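Local coordinates for 3',5'-nucleoside bisphosphate phosphatase (Chromobacterium violaceum, PDB 2YB1), which hydrolyses ribonucleoside 3',5'-bisphosphates to the nucleoside 5'-phosphate and orthophosphate, using three manganese ions bound in each subunit, at residues A32-T37 and R55-L60; I217-G222 and D264-C269. All blocks are in the same frame, centred on the assembly; numbering follows the deposited sequence.

In the fold
Both contacts reach the same mixed sheet of the PHP domain, with centres about 18 Å apart and nearest atoms about 6 Å apart. Contact 1 (32-37 with 55-60) is buried and lies within the sheet: neighbouring parallel strands share backbone hydrogen bonds, with L34 and F59 packed on one face, A35 and L60 on the other. Contact 2 (217-222 with 264-269) is smaller and only partly buried. Here a loop that follows strand 242-246 rests against the bend in strand 216-221, with no hydrogen bond between the two segments and a few apolar atoms in touch. The L36 side chain of contact 1 lies about 9 Å from a manganese ion, that of A220 in contact 2 about 14 Å.

Contact 1 of 2, residues A32-T37 and R55-L60; sequences ALLALT and RGIPFL
Two backbone hydrogen bonds, both centred on L34, join A32-T37 to R55-L60. L60 N gives the shorter and straighter one to L34 O, at 2.9 Å and 164°, while L34 N reaches P58 O at 3.2 Å, tilted somewhat from the carbonyl plane. L34 O is approached a second time by the CA-H of F59, CA to O 3.4 Å. This is the parallel pairing of a beta-alpha-beta unit, strand 33-36, helix 45-54 and strand 59-69, in the TIM-barrel-like PHP fold; G56, with positive phi, ends the helix in a Schellman motif. L34 and F59 share the face under helix 19-27, with F59 also meeting helix 45-54. With F59 CG anti to the backbone N (chi1 -178°), the ring leans forward past L34 O to L36, its CZ 4.1 Å from L36 CB. L36 N is buried without a hydrogen-bond partner, 3.7 Å from F59 CE1. At the start of the pairing, I57 CG2 touches L34 CG at 3.9 Å. On the other face, A35 CB and L60 CB are 3.9 Å apart, and L33 slants across L60, L33 CD2 to L60 CD1 3.8 Å. The P58 ring lies against the carbonyl oxygen of A32.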
ATOM      1  N   ALA A  32     -14.302   4.687  12.297  1.00  5.45           N
ATOM      2  CA  ALA A  32     -14.806   6.025  11.966  1.00  4.10           C
ATOM      3  C   ALA A  32     -14.362   6.508  10.583  1.00  6.98           C
ATOM      4  O   ALA A  32     -14.930   7.448  10.036  1.00  6.86           O
ATOM      5  CB  ALA A  32     -14.377   7.044  13.038  1.00  4.02           C
ATOM      6  N   LEU A  33     -13.303   5.910  10.049  1.00  8.04           N
ATOM      7  CA  LEU A  33     -12.818   6.267   8.718  1.00  6.21           C
ATOM      8  C   LEU A  33     -11.996   5.132   8.119  1.00  5.99           C
ATOM      9  O   LEU A  33     -11.163   4.547   8.819  1.00  5.97           O
ATOM     10  CB  LEU A  33     -11.963   7.538   8.818  1.00  4.99           C
ATOM     11  CG  LEU A  33     -11.365   8.120   7.542  1.00  4.95           C
ATOM     12  CD1 LEU A  33     -12.467   8.635   6.623  1.00  4.96           C
ATOM     13  CD2 LEU A  33     -10.382   9.252   7.889  1.00  3.23           C
ATOM     14  N   LEU A  34     -12.164   4.881   6.817  1.00  6.85           N
ATOM     15  CA  LEU A  34     -11.378   3.871   6.096  1.00  4.69           C
ATOM     16  C   LEU A  34     -10.843   4.424   4.768  1.00  4.13           C
ATOM     17  O   LEU A  34     -11.466   5.312   4.163  1.00  4.40           O
ATOM     18  CB  LEU A  34     -12.229   2.631   5.806  1.00  2.96           C
ATOM     19  CG  LEU A  34     -12.807   1.838   6.985  1.00  3.68           C
ATOM     20  CD1 LEU A  34     -13.766   0.735   6.488  1.00  1.40           C
ATOM     21  CD2 LEU A  34     -11.705   1.234   7.854  1.00  2.93           C
ATOM     22  N   ALA A  35      -9.691   3.915   4.328  1.00  4.58           N
ATOM     23  CA  ALA A  35      -9.209   4.170   2.962  1.00  7.56           C
ATOM     24  C   ALA A  35      -8.598   2.910   2.341  1.00  5.59           C
ATOM     25  O   ALA A  35      -7.656   2.336   2.892  1.00  5.02           O
ATOM     26  CB  ALA A  35      -8.207   5.355   2.925  1.00  0.77           C
ATOM     27  N   LEU A  36      -9.149   2.475   1.203  1.00  5.48           N
ATOM     28  CA  LEU A  36      -8.602   1.329   0.473  1.00  5.27           C
ATOM     29  C   LEU A  36      -7.417   1.814  -0.365  1.00  5.70           C
ATOM     30  O   LEU A  36      -7.536   2.803  -1.096  1.00  4.40           O
ATOM     31  CB  LEU A  36      -9.676   0.684  -0.423  1.00  5.88           C
ATOM     32  CG  LEU A  36      -9.231  -0.450  -1.365  1.00  4.64           C
ATOM     33  CD1 LEU A  36      -8.633  -1.615  -0.585  1.00  1.58           C
ATOM     34  CD2 LEU A  36     -10.388  -0.926  -2.253  1.00  4.22           C
ATOM     35  N   THR A  37      -6.248   1.209  -0.178  1.00  2.88           N
ATOM     36  CA  THR A  37      -5.103   1.636  -0.975  1.00  3.02           C
ATOM     37  C   THR A  37      -4.472   0.445  -1.658  1.00  5.27           C
ATOM     38  O   THR A  37      -3.448  -0.080  -1.199  1.00  4.82           O
ATOM     39  CB  THR A  37      -4.065   2.267  -0.008  1.00  3.16           C
ATOM     40  OG1 THR A  37      -3.721   1.312   1.003  1.00  3.24           O
ATOM     41  CG2 THR A  37      -4.670   3.454   0.710  1.00  4.72           C
ATOM     42  N   ARG A  55     -22.621   0.878   5.067  1.00  9.40           N
ATOM     43  CA  ARG A  55     -22.427   0.521   6.477  1.00  8.12           C
ATOM     44  C   ARG A  55     -22.308   1.767   7.356  1.00  5.98           C
ATOM     45  O   ARG A  55     -22.059   1.664   8.564  1.00  6.31           O
ATOM     46  CB  ARG A  55     -21.169  -0.341   6.664  1.00  8.08           C
ATOM     47  CG  ARG A  55     -21.127  -1.632   5.850  1.00 10.49           C
ATOM     48  CD  ARG A  55     -21.824  -2.760   6.565  1.00 14.49           C
ATOM     49  NE  ARG A  55     -21.719  -4.001   5.795  1.00 18.94           N
ATOM     50  CZ  ARG A  55     -22.564  -5.026   5.891  1.00 18.19           C
ATOM     51  NH1 ARG A  55     -23.586  -4.971   6.739  1.00 13.10           N
ATOM     52  NH2 ARG A  55     -22.386  -6.103   5.131  1.00 18.73           N
ATOM     53  N   GLY A  56     -22.457   2.939   6.748  1.00  7.10           N
ATOM     54  CA  GLY A  56     -22.425   4.199   7.483  1.00  6.14           C
ATOM     55  C   GLY A  56     -21.025   4.667   7.850  1.00  9.10           C
ATOM     56  O   GLY A  56     -20.850   5.395   8.838  1.00 11.22           O
ATOM     57  N   ILE A  57     -20.030   4.258   7.060  1.00  5.77           N
ATOM     58  CA  ILE A  57     -18.617   4.534   7.359  1.00  5.22           C
ATOM     59  C   ILE A  57     -17.998   5.542   6.390  1.00  6.07           C
ATOM     60  O   ILE A  57     -17.930   5.282   5.183  1.00  5.90           O
ATOM     61  CB  ILE A  57     -17.769   3.243   7.253  1.00  5.57           C
ATOM     62  CG1 ILE A  57     -18.338   2.131   8.149  1.00  5.02           C
ATOM     63  CG2 ILE A  57     -16.299   3.533   7.572  1.00  3.99           C
ATOM     64  CD1 ILE A  57     -17.767   0.732   7.855  1.00  2.97           C
ATOM     65  N   PRO A  58     -17.525   6.688   6.913  1.00  7.19           N
ATOM     66  CA  PRO A  58     -16.796   7.644   6.067  1.00  5.73           C
ATOM     67  C   PRO A  58     -15.604   6.983   5.376  1.00  6.30           C
ATOM     68  O   PRO A  58     -14.943   6.108   5.961  1.00  5.22           O
ATOM     69  CB  PRO A  58     -16.309   8.702   7.069  1.00  6.49           C
ATOM     70  CG  PRO A  58     -17.340   8.662   8.160  1.00  8.36           C
ATOM     71  CD  PRO A  58     -17.697   7.190   8.291  1.00  7.30           C
ATOM     72  N   PHE A  59     -15.325   7.420   4.148  1.00  4.86           N
ATOM     73  CA  PHE A  59     -14.381   6.733   3.284  1.00  4.31           C
ATOM     74  C   PHE A  59     -13.539   7.737   2.512  1.00  4.41           C
ATOM     75  O   PHE A  59     -14.033   8.790   2.100  1.00  5.52           O
ATOM     76  CB  PHE A  59     -15.141   5.806   2.307  1.00  5.57           C
ATOM     77  CG  PHE A  59     -14.245   5.012   1.393  1.00  5.79           C
ATOM     78  CD1 PHE A  59     -13.644   3.847   1.838  1.00  6.69           C
ATOM     79  CD2 PHE A  59     -13.995   5.438   0.089  1.00  6.45           C
ATOM     80  CE1 PHE A  59     -12.804   3.112   1.001  1.00  7.78           C
ATOM     81  CE2 PHE A  59     -13.165   4.704  -0.755  1.00  7.47           C
ATOM     82  CZ  PHE A  59     -12.566   3.545  -0.301  1.00  8.59           C
ATOM     83  N   LEU A  60     -12.260   7.403   2.337  1.00  1.71           N
ATOM     84  CA  LEU A  60     -11.356   8.152   1.472  1.00  2.11           C
ATOM     85  C   LEU A  60     -10.849   7.271   0.337  1.00  3.16           C
ATOM     86  O   LEU A  60     -10.406   6.155   0.576  1.00  5.07           O
ATOM     87  CB  LEU A  60     -10.149   8.626   2.285  1.00  2.07           C
ATOM     88  CG  LEU A  60     -10.382   9.815   3.208  1.00  3.07           C
ATOM     89  CD1 LEU A  60      -9.344   9.800   4.302  1.00  3.79           C
ATOM     90  CD2 LEU A  60     -10.295  11.116   2.373  1.00  3.41           C
TER

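Contact 2 of 2, residues I217-G222 and D264-C269; sequences IEVASG and DLPPIC
V219 and A220 form a corner in the chain, where the backbone departs from the line of E218, and pack against L265, P266 and C269 without a hydrogen bond between the segments; the nearest CA atoms, those of A220 and L265, are 6.2 Å apart. On the loop side, a type I turn from P266 to C269, closed by C269 N to P266 O at 3.1 Å, brings P266 and C269 to the same valine. V219 has CG1 anti to its own N (chi1 172°), which sends that methyl to both of them: it meets CD of the P266 ring at 3.9 Å and C269 SG at 4.0 Å. The sheet around this corner is parallel, strand 216-221 running between strands 186-189 and 242-246 of the PHP fold, and V219 and C269 both touch A243 of the latter. L265 works through a single methyl, CD2, which lies 3.9 Å from V219 CB and equally close to A220 CB. P266 and C269 rest also on helix 226-239, through M229 and A233. Just before the corner, the side chain of E218 leaves the backbone away from the loop; its OE2 bonds H7 ND1 and its OE1 the backbone N of H191, both residues being manganese ligands.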
ATOM      1  N   ILE A 217       3.396  10.840   6.371  1.00  4.76           N
ATOM      2  CA  ILE A 217       4.184   9.648   6.614  1.00  2.34           C
ATOM      3  C   ILE A 217       3.405   8.735   7.556  1.00  4.56           C
ATOM      4  O   ILE A 217       2.745   9.200   8.497  1.00  3.89           O
ATOM      5  CB  ILE A 217       5.586  10.011   7.204  1.00  5.88           C
ATOM      6  CG1 ILE A 217       6.443   8.746   7.403  1.00  7.35           C
ATOM      7  CG2 ILE A 217       5.438  10.822   8.514  1.00  3.07           C
ATOM      8  CD1 ILE A 217       7.911   9.024   7.686  1.00  8.98           C
ATOM      9  N   GLU A 218       3.460   7.435   7.298  1.00  5.63           N
ATOM     10  CA  GLU A 218       2.811   6.488   8.191  1.00  4.73           C
ATOM     11  C   GLU A 218       3.610   6.369   9.478  1.00  5.18           C
ATOM     12  O   GLU A 218       4.804   6.094   9.466  1.00  5.92           O
ATOM     13  CB  GLU A 218       2.632   5.124   7.514  1.00  3.88           C
ATOM     14  CG  GLU A 218       1.544   5.155   6.462  1.00  3.71           C
ATOM     15  CD  GLU A 218       1.299   3.819   5.789  1.00  3.38           C
ATOM     16  OE1 GLU A 218       2.104   2.879   5.977  1.00  2.11           O
ATOM     17  OE2 GLU A 218       0.296   3.725   5.061  1.00  4.58           O
ATOM     18  N   VAL A 219       2.927   6.602  10.585  1.00  5.54           N
ATOM     19  CA  VAL A 219       3.484   6.457  11.919  1.00  4.79           C
ATOM     20  C   VAL A 219       2.929   5.179  12.536  1.00  5.73           C
ATOM     21  O   VAL A 219       3.682   4.319  12.986  1.00  6.44           O
ATOM     22  CB  VAL A 219       3.208   7.696  12.784  1.00  5.62           C
ATOM     23  CG1 VAL A 219       3.631   7.441  14.230  1.00  4.76           C
ATOM     24  CG2 VAL A 219       3.962   8.884  12.204  1.00  7.38           C
ATOM     25  N   ALA A 220       1.606   5.083  12.620  1.00  4.82           N
ATOM     26  CA  ALA A 220       0.998   3.835  13.049  1.00  7.24           C
ATOM     27  C   ALA A 220       0.843   2.949  11.810  1.00  9.57           C
ATOM     28  O   ALA A 220       0.230   3.346  10.826  1.00 10.87           O
ATOM     29  CB  ALA A 220      -0.335   4.088  13.725  1.00  6.04           C
ATOM     30  N   SER A 221       1.456   1.774  11.839  1.00  8.84           N
ATOM     31  CA  SER A 221       1.404   0.869  10.696  1.00  9.60           C
ATOM     32  C   SER A 221       1.485  -0.575  11.177  1.00 12.13           C
ATOM     33  O   SER A 221       2.202  -0.887  12.135  1.00  9.19           O
ATOM     34  CB  SER A 221       2.535   1.200   9.713  1.00 10.37           C
ATOM     35  OG  SER A 221       2.800   0.128   8.833  1.00 12.73           O
ATOM     36  N   GLY A 222       0.733  -1.456  10.521  1.00 14.07           N
ATOM     37  CA  GLY A 222       0.757  -2.862  10.859  1.00 15.34           C
ATOM     38  C   GLY A 222       2.163  -3.407  10.758  1.00 17.60           C
ATOM     39  O   GLY A 222       2.485  -4.419  11.381  1.00 18.09           O
ATOM     40  N   ASP A 264      -3.184   3.838  18.476  1.00  7.75           N
ATOM     41  CA  ASP A 264      -3.307   5.270  18.719  1.00  8.63           C
ATOM     42  C   ASP A 264      -1.997   5.986  18.373  1.00  8.17           C
ATOM     43  O   ASP A 264      -0.925   5.570  18.808  1.00  6.93           O
ATOM     44  CB  ASP A 264      -3.618   5.545  20.197  1.00 10.93           C
ATOM     45  CG  ASP A 264      -5.006   5.105  20.607  1.00 12.74           C
ATOM     46  OD1 ASP A 264      -5.864   4.859  19.731  1.00 10.09           O
ATOM     47  OD2 ASP A 264      -5.242   5.027  21.831  1.00 14.06           O
ATOM     48  N   LEU A 265      -2.093   7.069  17.609  1.00  9.79           N
ATOM     49  CA  LEU A 265      -0.925   7.895  17.303  1.00 10.58           C
ATOM     50  C   LEU A 265      -0.342   8.524  18.572  1.00  9.67           C
ATOM     51  O   LEU A 265      -1.081   8.904  19.474  1.00  7.39           O
ATOM     52  CB  LEU A 265      -1.286   9.010  16.318  1.00  7.98           C
ATOM     53  CG  LEU A 265      -1.592   8.639  14.868  1.00  7.56           C
ATOM     54  CD1 LEU A 265      -2.054   9.885  14.122  1.00  5.67           C
ATOM     55  CD2 LEU A 265      -0.381   8.007  14.188  1.00  4.49           C
ATOM     56  N   PRO A 266       0.991   8.622  18.644  1.00  9.30           N
ATOM     57  CA  PRO A 266       1.630   9.368  19.735  1.00 10.89           C
ATOM     58  C   PRO A 266       1.058  10.782  19.807  1.00  6.80           C
ATOM     59  O   PRO A 266       0.672  11.331  18.775  1.00  3.34           O
ATOM     60  CB  PRO A 266       3.104   9.411  19.307  1.00 10.86           C
ATOM     61  CG  PRO A 266       3.282   8.194  18.445  1.00  9.18           C
ATOM     62  CD  PRO A 266       1.976   8.044  17.710  1.00  8.30           C
ATOM     63  N   PRO A 267       0.977  11.362  21.019  1.00  7.78           N
ATOM     64  CA  PRO A 267       0.409  12.713  21.150  1.00  6.09           C
ATOM     65  C   PRO A 267       1.055  13.794  20.270  1.00  7.12           C
ATOM     66  O   PRO A 267       0.327  14.706  19.860  1.00  7.94           O
ATOM     67  CB  PRO A 267       0.595  13.028  22.638  1.00  6.41           C
ATOM     68  CG  PRO A 267       0.521  11.683  23.308  1.00  6.39           C
ATOM     69  CD  PRO A 267       1.222  10.735  22.333  1.00  6.52           C
ATOM     70  N   ILE A 268       2.355  13.692  19.967  1.00  6.32           N
ATOM     71  CA  ILE A 268       3.054  14.700  19.145  1.00  5.02           C
ATOM     72  C   ILE A 268       2.516  14.816  17.711  1.00  6.94           C
ATOM     73  O   ILE A 268       2.626  15.867  17.075  1.00  6.70           O
ATOM     74  CB  ILE A 268       4.583  14.429  19.091  1.00  6.57           C
ATOM     75  CG1 ILE A 268       5.366  15.670  18.631  1.00  7.68           C
ATOM     76  CG2 ILE A 268       4.887  13.220  18.191  1.00  5.36           C
ATOM     77  CD1 ILE A 268       5.213  16.919  19.535  1.00  7.18           C
ATOM     78  N   CYS A 269       1.922  13.736  17.211  1.00  6.77           N
ATOM     79  CA  CYS A 269       1.518  13.673  15.812  1.00  3.99           C
ATOM     80  C   CYS A 269       0.354  14.584  15.469  1.00  6.01           C
ATOM     81  O   CYS A 269      -0.561  14.777  16.266  1.00  6.44           O
ATOM     82  CB  CYS A 269       1.161  12.234  15.416  1.00  1.34           C
ATOM     83  SG  CYS A 269       2.526  11.058  15.575  1.00  5.65           S
TER